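Local coordinates for probable transcriptional regulatory protein aq_1575 (PDB 1LFP), which probably binds DNA and may take part in regulating transcription, at residues M98-T103 against V231-A236; Y132-K137 against W201-T206; G138-P143 against I173-E178. One frame throughout, in Å; residues are numbered along the deposited sequence.

Contact 1: M98-T103 against V231-A236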
# COMPACT_ATOMS: atom_id res chain seq x y z
N MSE A 98 -6.50 -2.37 8.70
CA MSE A 98 -7.32 -1.69 7.67
C MSE A 98 -6.90 -2.36 6.36
O MSE A 98 -5.74 -2.69 6.16
CB MSE A 98 -7.05 -0.19 7.60
CG MSE A 98 -7.70 0.63 8.77
SE MSE A 98 -7.36 2.42 8.80
CE MSE A 98 -5.66 2.26 8.62
N VAL A 99 -7.85 -2.55 5.45
CA VAL A 99 -7.53 -3.20 4.20
C VAL A 99 -8.07 -2.29 3.13
O VAL A 99 -9.23 -1.94 3.20
CB VAL A 99 -8.25 -4.55 4.09
CG1 VAL A 99 -8.01 -5.17 2.69
CG2 VAL A 99 -7.72 -5.48 5.21
N LEU A 100 -7.22 -1.89 2.18
CA LEU A 100 -7.64 -1.01 1.10
C LEU A 100 -7.78 -1.93 -0.12
O LEU A 100 -6.82 -2.57 -0.55
CB LEU A 100 -6.57 0.07 0.91
CG LEU A 100 -6.64 1.34 1.77
CD1 LEU A 100 -6.92 1.04 3.26
CD2 LEU A 100 -5.37 2.15 1.54
N ALA A 101 -9.00 -2.05 -0.63
CA ALA A 101 -9.24 -2.93 -1.76
C ALA A 101 -9.82 -2.17 -2.95
O ALA A 101 -10.36 -1.07 -2.79
CB ALA A 101 -10.18 -4.05 -1.33
N THR A 102 -9.63 -2.71 -4.15
CA THR A 102 -10.17 -2.10 -5.37
C THR A 102 -10.81 -3.31 -6.02
O THR A 102 -10.09 -4.21 -6.48
CB THR A 102 -9.07 -1.50 -6.29
OG1 THR A 102 -8.38 -0.45 -5.60
CG2 THR A 102 -9.71 -0.92 -7.56
N THR A 103 -12.14 -3.34 -6.06
CA THR A 103 -12.87 -4.50 -6.54
C THR A 103 -14.05 -4.14 -7.43
O THR A 103 -14.56 -3.02 -7.37
CB THR A 103 -13.36 -5.37 -5.31
OG1 THR A 103 -14.08 -6.52 -5.77
CG2 THR A 103 -14.27 -4.55 -4.39
N VAL A 231 -6.93 -6.89 -3.07
CA VAL A 231 -6.29 -6.06 -2.06
C VAL A 231 -5.08 -5.26 -2.57
O VAL A 231 -4.20 -5.83 -3.20
CB VAL A 231 -5.83 -6.93 -0.82
CG1 VAL A 231 -5.19 -6.05 0.21
CG2 VAL A 231 -7.04 -7.69 -0.22
N GLN A 232 -5.07 -3.95 -2.29
CA GLN A 232 -3.97 -3.06 -2.69
C GLN A 232 -3.03 -2.82 -1.52
O GLN A 232 -1.80 -2.81 -1.68
CB GLN A 232 -4.48 -1.67 -3.13
CG GLN A 232 -5.27 -1.59 -4.43
CD GLN A 232 -4.41 -1.57 -5.69
OE1 GLN A 232 -3.46 -0.79 -5.84
NE2 GLN A 232 -4.76 -2.43 -6.61
N GLN A 233 -3.61 -2.59 -0.35
CA GLN A 233 -2.80 -2.32 0.82
C GLN A 233 -3.36 -2.90 2.07
O GLN A 233 -4.55 -2.92 2.28
CB GLN A 233 -2.69 -0.83 1.08
CG GLN A 233 -1.96 0.01 0.01
CD GLN A 233 -1.84 1.46 0.47
OE1 GLN A 233 -2.30 2.40 -0.19
NE2 GLN A 233 -1.22 1.64 1.63
N VAL A 234 -2.48 -3.36 2.95
CA VAL A 234 -2.94 -3.89 4.24
C VAL A 234 -2.12 -3.14 5.29
O VAL A 234 -0.90 -3.07 5.16
CB VAL A 234 -2.61 -5.36 4.39
CG1 VAL A 234 -2.98 -5.79 5.77
CG2 VAL A 234 -3.39 -6.19 3.35
N ILE A 235 -2.78 -2.57 6.28
CA ILE A 235 -2.12 -1.80 7.35
C ILE A 235 -2.56 -2.32 8.71
O ILE A 235 -3.73 -2.58 8.93
CB ILE A 235 -2.46 -0.29 7.30
CG1 ILE A 235 -2.30 0.25 5.87
CG2 ILE A 235 -1.50 0.49 8.22
CD1 ILE A 235 -3.61 0.76 5.24
N ALA A 236 -1.61 -2.51 9.61
CA ALA A 236 -1.96 -2.99 10.95
C ALA A 236 -1.19 -2.22 11.98
O ALA A 236 -0.16 -1.58 11.66
CB ALA A 236 -1.69 -4.49 11.07
O HOH W 1 -7.17 -4.26 -6.17
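Leu100 meets Gln232 and Gln233 together, the signature of a classic beta bulge, here interrupting the antiparallel pairing of 98-103 with 231-236 in the mixed sheet. The carbonyl of Leu100 serves two donors at once: Gln232 N lies 2.8 Å from Leu100 O, nearly in line with the C=O bond, whereas Gln233 N comes in at 3.2 Å to the same Leu100 O, on a lone pair. Leu100 N in turn donates to Gln233 O, and Met98 and Ile235 exchange a reciprocal pair of straight backbone bonds. Beyond the bulge, Ala101 faces Val231 and the backbone of Thr102 bonds to Asp230. Backbone groups of Val99 and Ala101 are satisfied on the other edge, by Tyr87 and Val85 of strand 83-91.

The apolar contacts fall on two faces. Val99 CG1, anti to its own N (chi1 175°), crosses Val231 CG1 at 3.9 Å, on the side covered by Leu225 of helix 212-226; Leu100 CD1 touches Ile235 CD1 on the face that Trp201 packs against. The amide of Gln232 gives one N-H to Lys27 O of helix 21-39, and a water accepts from Gln232 NE2 at 3.1 Å and lies 2.9 Å from Thr102 O.

Contact 2: Y132-K137 against W201-T206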
# COMPACT_ATOMS: atom_id res chain seq x y z
N TYR A 132 -10.38 5.14 13.71
CA TYR A 132 -10.01 6.14 14.67
C TYR A 132 -8.63 5.83 15.25
O TYR A 132 -8.09 6.66 15.96
CB TYR A 132 -11.04 6.19 15.79
CG TYR A 132 -11.23 4.88 16.49
CD1 TYR A 132 -12.26 4.00 16.12
CD2 TYR A 132 -10.39 4.51 17.55
CE1 TYR A 132 -12.45 2.78 16.77
CE2 TYR A 132 -10.57 3.29 18.21
CZ TYR A 132 -11.60 2.43 17.81
OH TYR A 132 -11.76 1.22 18.46
N LEU A 133 -8.08 4.64 14.98
CA LEU A 133 -6.73 4.28 15.48
C LEU A 133 -5.61 4.54 14.46
O LEU A 133 -4.43 4.18 14.68
CB LEU A 133 -6.65 2.80 15.86
CG LEU A 133 -7.58 2.39 17.00
CD1 LEU A 133 -7.40 0.92 17.33
CD2 LEU A 133 -7.27 3.29 18.20
N PHE A 134 -5.99 5.16 13.35
CA PHE A 134 -5.06 5.47 12.26
C PHE A 134 -5.30 6.87 11.70
O PHE A 134 -6.35 7.49 11.95
CB PHE A 134 -5.29 4.48 11.12
CG PHE A 134 -5.07 3.04 11.49
CD1 PHE A 134 -3.92 2.39 11.08
CD2 PHE A 134 -6.03 2.32 12.19
CE1 PHE A 134 -3.73 1.02 11.35
CE2 PHE A 134 -5.88 0.98 12.47
CZ PHE A 134 -4.73 0.31 12.06
N GLU A 135 -4.33 7.36 10.92
CA GLU A 135 -4.49 8.66 10.25
C GLU A 135 -4.13 8.47 8.77
O GLU A 135 -3.25 7.71 8.44
CB GLU A 135 -3.56 9.73 10.85
CG GLU A 135 -3.22 9.50 12.33
CD GLU A 135 -2.44 10.67 12.97
OE1 GLU A 135 -2.95 11.80 12.94
OE2 GLU A 135 -1.33 10.45 13.51
N ARG A 136 -4.84 9.15 7.88
CA ARG A 136 -4.55 9.09 6.45
C ARG A 136 -3.30 9.89 6.19
O ARG A 136 -3.20 11.05 6.61
CB ARG A 136 -5.73 9.70 5.66
CG ARG A 136 -6.19 8.81 4.53
CD ARG A 136 -7.22 9.46 3.61
NE ARG A 136 -6.76 10.75 3.15
CZ ARG A 136 -7.17 11.34 2.03
NH1 ARG A 136 -8.06 10.74 1.26
NH2 ARG A 136 -6.71 12.53 1.71
N LYS A 137 -2.32 9.30 5.51
CA LYS A 137 -1.06 9.99 5.23
C LYS A 137 -0.54 9.65 3.83
O LYS A 137 -0.89 8.64 3.23
CB LYS A 137 0.07 9.55 6.18
CG LYS A 137 -0.10 9.83 7.68
CD LYS A 137 0.24 11.30 7.98
CE LYS A 137 -0.14 11.65 9.39
NZ LYS A 137 -1.52 11.21 9.57
N TRP A 201 -2.70 4.62 5.33
CA TRP A 201 -3.19 4.95 6.69
C TRP A 201 -2.07 4.54 7.63
O TRP A 201 -1.44 3.53 7.39
CB TRP A 201 -4.45 4.18 7.01
CG TRP A 201 -5.61 4.63 6.25
CD1 TRP A 201 -5.83 4.44 4.93
CD2 TRP A 201 -6.69 5.45 6.74
NE1 TRP A 201 -6.99 5.10 4.54
CE2 TRP A 201 -7.53 5.71 5.64
CE3 TRP A 201 -7.03 5.98 8.00
CZ2 TRP A 201 -8.70 6.49 5.77
CZ3 TRP A 201 -8.19 6.75 8.13
CH2 TRP A 201 -9.01 6.99 7.02
N LYS A 202 -1.78 5.36 8.63
CA LYS A 202 -0.68 5.09 9.56
C LYS A 202 -1.23 4.95 10.98
O LYS A 202 -1.99 5.78 11.44
CB LYS A 202 0.31 6.27 9.51
CG LYS A 202 1.54 6.12 10.43
CD LYS A 202 2.45 7.36 10.27
CE LYS A 202 3.85 7.15 10.91
NZ LYS A 202 3.92 7.64 12.31
N PRO A 203 -0.84 3.89 11.71
CA PRO A 203 -1.36 3.80 13.08
C PRO A 203 -0.90 4.96 13.95
O PRO A 203 0.23 5.44 13.82
CB PRO A 203 -0.81 2.45 13.58
CG PRO A 203 0.38 2.23 12.72
CD PRO A 203 -0.01 2.73 11.36
N ILE A 204 -1.79 5.42 14.84
CA ILE A 204 -1.46 6.53 15.72
C ILE A 204 -0.78 5.99 16.97
O ILE A 204 -0.24 6.74 17.79
CB ILE A 204 -2.73 7.31 16.13
CG1 ILE A 204 -3.60 6.46 17.07
CG2 ILE A 204 -3.55 7.63 14.87
CD1 ILE A 204 -4.69 7.32 17.76
N SER A 205 -0.84 4.67 17.11
CA SER A 205 -0.22 3.98 18.24
C SER A 205 -0.19 2.50 17.88
O SER A 205 -0.92 2.07 16.98
CB SER A 205 -1.03 4.19 19.51
OG SER A 205 -0.27 3.77 20.63
N THR A 206 0.62 1.73 18.59
CA THR A 206 0.77 0.32 18.29
C THR A 206 0.40 -0.60 19.45
O THR A 206 0.35 -0.18 20.62
CB THR A 206 2.22 0.02 17.83
OG1 THR A 206 3.13 0.42 18.86
CG2 THR A 206 2.55 0.80 16.53
O HOH W 2 -3.30 2.28 16.34
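Trp201 and Arg136 face each other as a non-hydrogen-bonded antiparallel pair, and their side chains make a CH-pi contact: Arg136 CG stands 3.9 Å from the centroid of the Trp201 six-membered ring, over one face and displaced toward the rim. Only the aliphatic stem is used. The guanidinium plane is turned 82° from the indole, so the two do not stack, and Arg136 NH2 makes a long, weak ion pair with Glu178.

The tight part of the contact lies beside this pair. Phe134 CB abuts the edge of the indole, 3.9 Å from Trp201 CE3, while the phenyl ring leans against proline, with Phe134 CD1 3.9 Å from Pro203 CD. A chi1 of -61° puts Phe134 CG beside the backbone N, and from there the ring reaches the proline. Met98 and Ile235 of the neighbouring sheet pack against both aromatic residues. Glu135 and Lys202 close the backbone, their N-H groups each reaching the other's carbonyl, with Lys202 N 2.8 Å from Glu135 O.

The solvent side is looser in its side chains. Glu135 is exposed, and its ion pair with Lys137 is long and uncertain. Lys202 keeps CB against Lys137 CG, but its amine end runs off to a salt bridge with Asp163 and a cation-pi contact with Tyr174. The backbone holds even here: the bond from Ile204 N to Leu133 O stays short and nearly straight, although its donor is tilted 35° from the carbonyl plane, and a water sits within hydrogen-bonding distance of both Leu133 O and Ser205 O. The whole is an antiparallel pairing of strand 134-143 with 196-203, an outermost strand of the four-stranded sheet, with Phe134 and Trp201 packed on the mixed sheet.

Contact 3: G138-P143 against I173-E178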
# COMPACT_ATOMS: atom_id res chain seq x y z
N GLY A 138 0.33 10.53 3.34
CA GLY A 138 1.01 10.24 2.09
C GLY A 138 2.13 9.29 2.50
O GLY A 138 2.67 9.42 3.58
N TYR A 139 2.50 8.38 1.61
CA TYR A 139 3.53 7.40 1.90
C TYR A 139 4.46 7.30 0.70
O TYR A 139 4.02 7.08 -0.42
CB TYR A 139 2.81 6.07 2.14
CG TYR A 139 3.68 4.88 2.34
CD1 TYR A 139 3.98 4.02 1.29
CD2 TYR A 139 4.13 4.55 3.62
CE1 TYR A 139 4.69 2.84 1.51
CE2 TYR A 139 4.85 3.39 3.86
CZ TYR A 139 5.13 2.54 2.80
OH TYR A 139 5.88 1.40 3.03
N ILE A 140 5.76 7.45 0.96
CA ILE A 140 6.78 7.41 -0.08
C ILE A 140 7.83 6.39 0.26
O ILE A 140 8.32 6.36 1.40
CB ILE A 140 7.45 8.80 -0.23
CG1 ILE A 140 6.41 9.78 -0.78
CG2 ILE A 140 8.70 8.68 -1.15
CD1 ILE A 140 6.81 11.29 -0.68
N GLU A 141 8.19 5.54 -0.71
CA GLU A 141 9.21 4.53 -0.49
C GLU A 141 10.42 4.90 -1.33
O GLU A 141 10.26 5.32 -2.47
CB GLU A 141 8.72 3.13 -0.91
CG GLU A 141 8.18 2.32 0.27
CD GLU A 141 7.52 1.01 -0.13
OE1 GLU A 141 8.02 0.34 -1.08
OE2 GLU A 141 6.51 0.64 0.53
N VAL A 142 11.61 4.75 -0.76
CA VAL A 142 12.86 5.06 -1.46
C VAL A 142 13.82 3.92 -1.20
O VAL A 142 14.03 3.49 -0.06
CB VAL A 142 13.47 6.41 -0.97
CG1 VAL A 142 13.43 6.49 0.50
CG2 VAL A 142 14.92 6.58 -1.46
N PRO A 143 14.42 3.39 -2.27
CA PRO A 143 15.37 2.28 -2.17
C PRO A 143 16.62 2.53 -1.31
O PRO A 143 17.41 3.44 -1.57
CB PRO A 143 15.68 1.97 -3.64
CG PRO A 143 15.32 3.22 -4.40
CD PRO A 143 14.09 3.71 -3.66
N ILE A 173 8.87 7.40 3.98
CA ILE A 173 8.64 8.79 4.31
C ILE A 173 7.16 9.03 4.32
O ILE A 173 6.47 8.66 3.37
CB ILE A 173 9.30 9.71 3.27
CG1 ILE A 173 10.83 9.61 3.41
CG2 ILE A 173 8.83 11.17 3.46
CD1 ILE A 173 11.60 10.28 2.28
N TYR A 174 6.66 9.62 5.41
CA TYR A 174 5.24 9.92 5.48
C TYR A 174 5.03 11.39 5.29
O TYR A 174 5.86 12.19 5.73
CB TYR A 174 4.66 9.56 6.84
CG TYR A 174 4.47 8.10 7.04
CD1 TYR A 174 3.31 7.48 6.60
CD2 TYR A 174 5.42 7.34 7.69
CE1 TYR A 174 3.10 6.16 6.80
CE2 TYR A 174 5.21 5.98 7.91
CZ TYR A 174 4.04 5.40 7.47
OH TYR A 174 3.77 4.08 7.71
N THR A 175 3.90 11.75 4.69
CA THR A 175 3.61 13.16 4.46
C THR A 175 2.15 13.47 4.77
O THR A 175 1.37 12.56 5.04
CB THR A 175 3.82 13.53 2.96
OG1 THR A 175 2.66 13.17 2.21
CG2 THR A 175 5.02 12.76 2.39
N VAL A 176 1.82 14.77 4.76
CA VAL A 176 0.45 15.25 4.95
C VAL A 176 -0.17 14.70 3.68
O VAL A 176 0.38 14.88 2.59
CB VAL A 176 0.42 16.82 4.95
CG1 VAL A 176 -0.98 17.34 4.69
CG2 VAL A 176 0.97 17.33 6.27
N PRO A 177 -1.35 14.05 3.77
CA PRO A 177 -1.88 13.49 2.52
C PRO A 177 -2.02 14.44 1.33
O PRO A 177 -1.66 14.10 0.19
CB PRO A 177 -3.19 12.81 2.97
CG PRO A 177 -3.61 13.64 4.17
CD PRO A 177 -2.31 13.93 4.88
N GLU A 178 -2.50 15.66 1.58
CA GLU A 178 -2.66 16.60 0.48
C GLU A 178 -1.33 17.05 -0.13
O GLU A 178 -1.33 17.64 -1.20
CB GLU A 178 -3.44 17.83 0.95
CG GLU A 178 -4.92 17.56 1.15
CD GLU A 178 -5.22 16.81 2.43
OE1 GLU A 178 -6.38 16.35 2.57
OE2 GLU A 178 -4.31 16.70 3.30
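Different choices of the first torsion bring Tyr139 and Tyr174 together across the strands: Tyr139 has CG anti to the backbone N (chi1 175°), whereas Tyr174 has it anti to the carbonyl carbon (chi1 -75°). The rings meet as an offset edge-to-face pair, centroids 5.6 Å apart and planes at 65°, with the edge of Tyr139 directed at the face of Tyr174. The touching atoms are Tyr139 CD2 and Tyr174 CE1, at 3.7 Å. Farther round its rim, Tyr139 OH donates to the carboxylate of Glu141, two residues along the same strand, 2.7 Å from Glu141 OE2 on the anti side, so the ring is held at its hydroxyl as well as along its edge. An alanine here would remove both ring and hydroxyl, and is likely to leave Tyr174 without its edge-on partner and Glu141 OE2 without this donor.

On the other face, Ile140 CD1 meets Thr175 CG2 at 3.8 Å, crossing at about a right angle, and Val183 of helix 180-188 lies against both residues. Gly138 comes close to the hydroxyl of Thr175, 3.4 Å from Gly138 CA to Thr175 OG1, where any CB on residue 138 would clash. That hydroxyl donates to Val176 O from above the carbonyl plane. Four backbone bonds close the pairing: Gly138 with Thr175 and Ile140 with Ile173 each bond in both directions. Such reciprocal pairs at alternate positions define an antiparallel sheet, and these two neighbouring strands form the middle of the four-stranded one, with a helix against one face.

How the contacts relate
The three contacts show how two sheets are built and then joined. Contact 1 belongs to the mixed sheet; contacts 2 and 3 share strand 134-143, which pairs with 196-203 on one edge and 170-175 on the other, in the antiparallel sheet. Along the chain they enclose one another, contact 3 within contact 2 and contact 2 within contact 1. Centres of contacts 1 and 2 are about 14 Å apart, as are those of 2 and 3, and both pairs touch; contacts 1 and 3 are about 17 Å apart and do not. Contact 2 therefore bridges them, abutting the mixed sheet through its aromatic side and contact 3 through Lys137 on Tyr174 and Arg136 on Pro177.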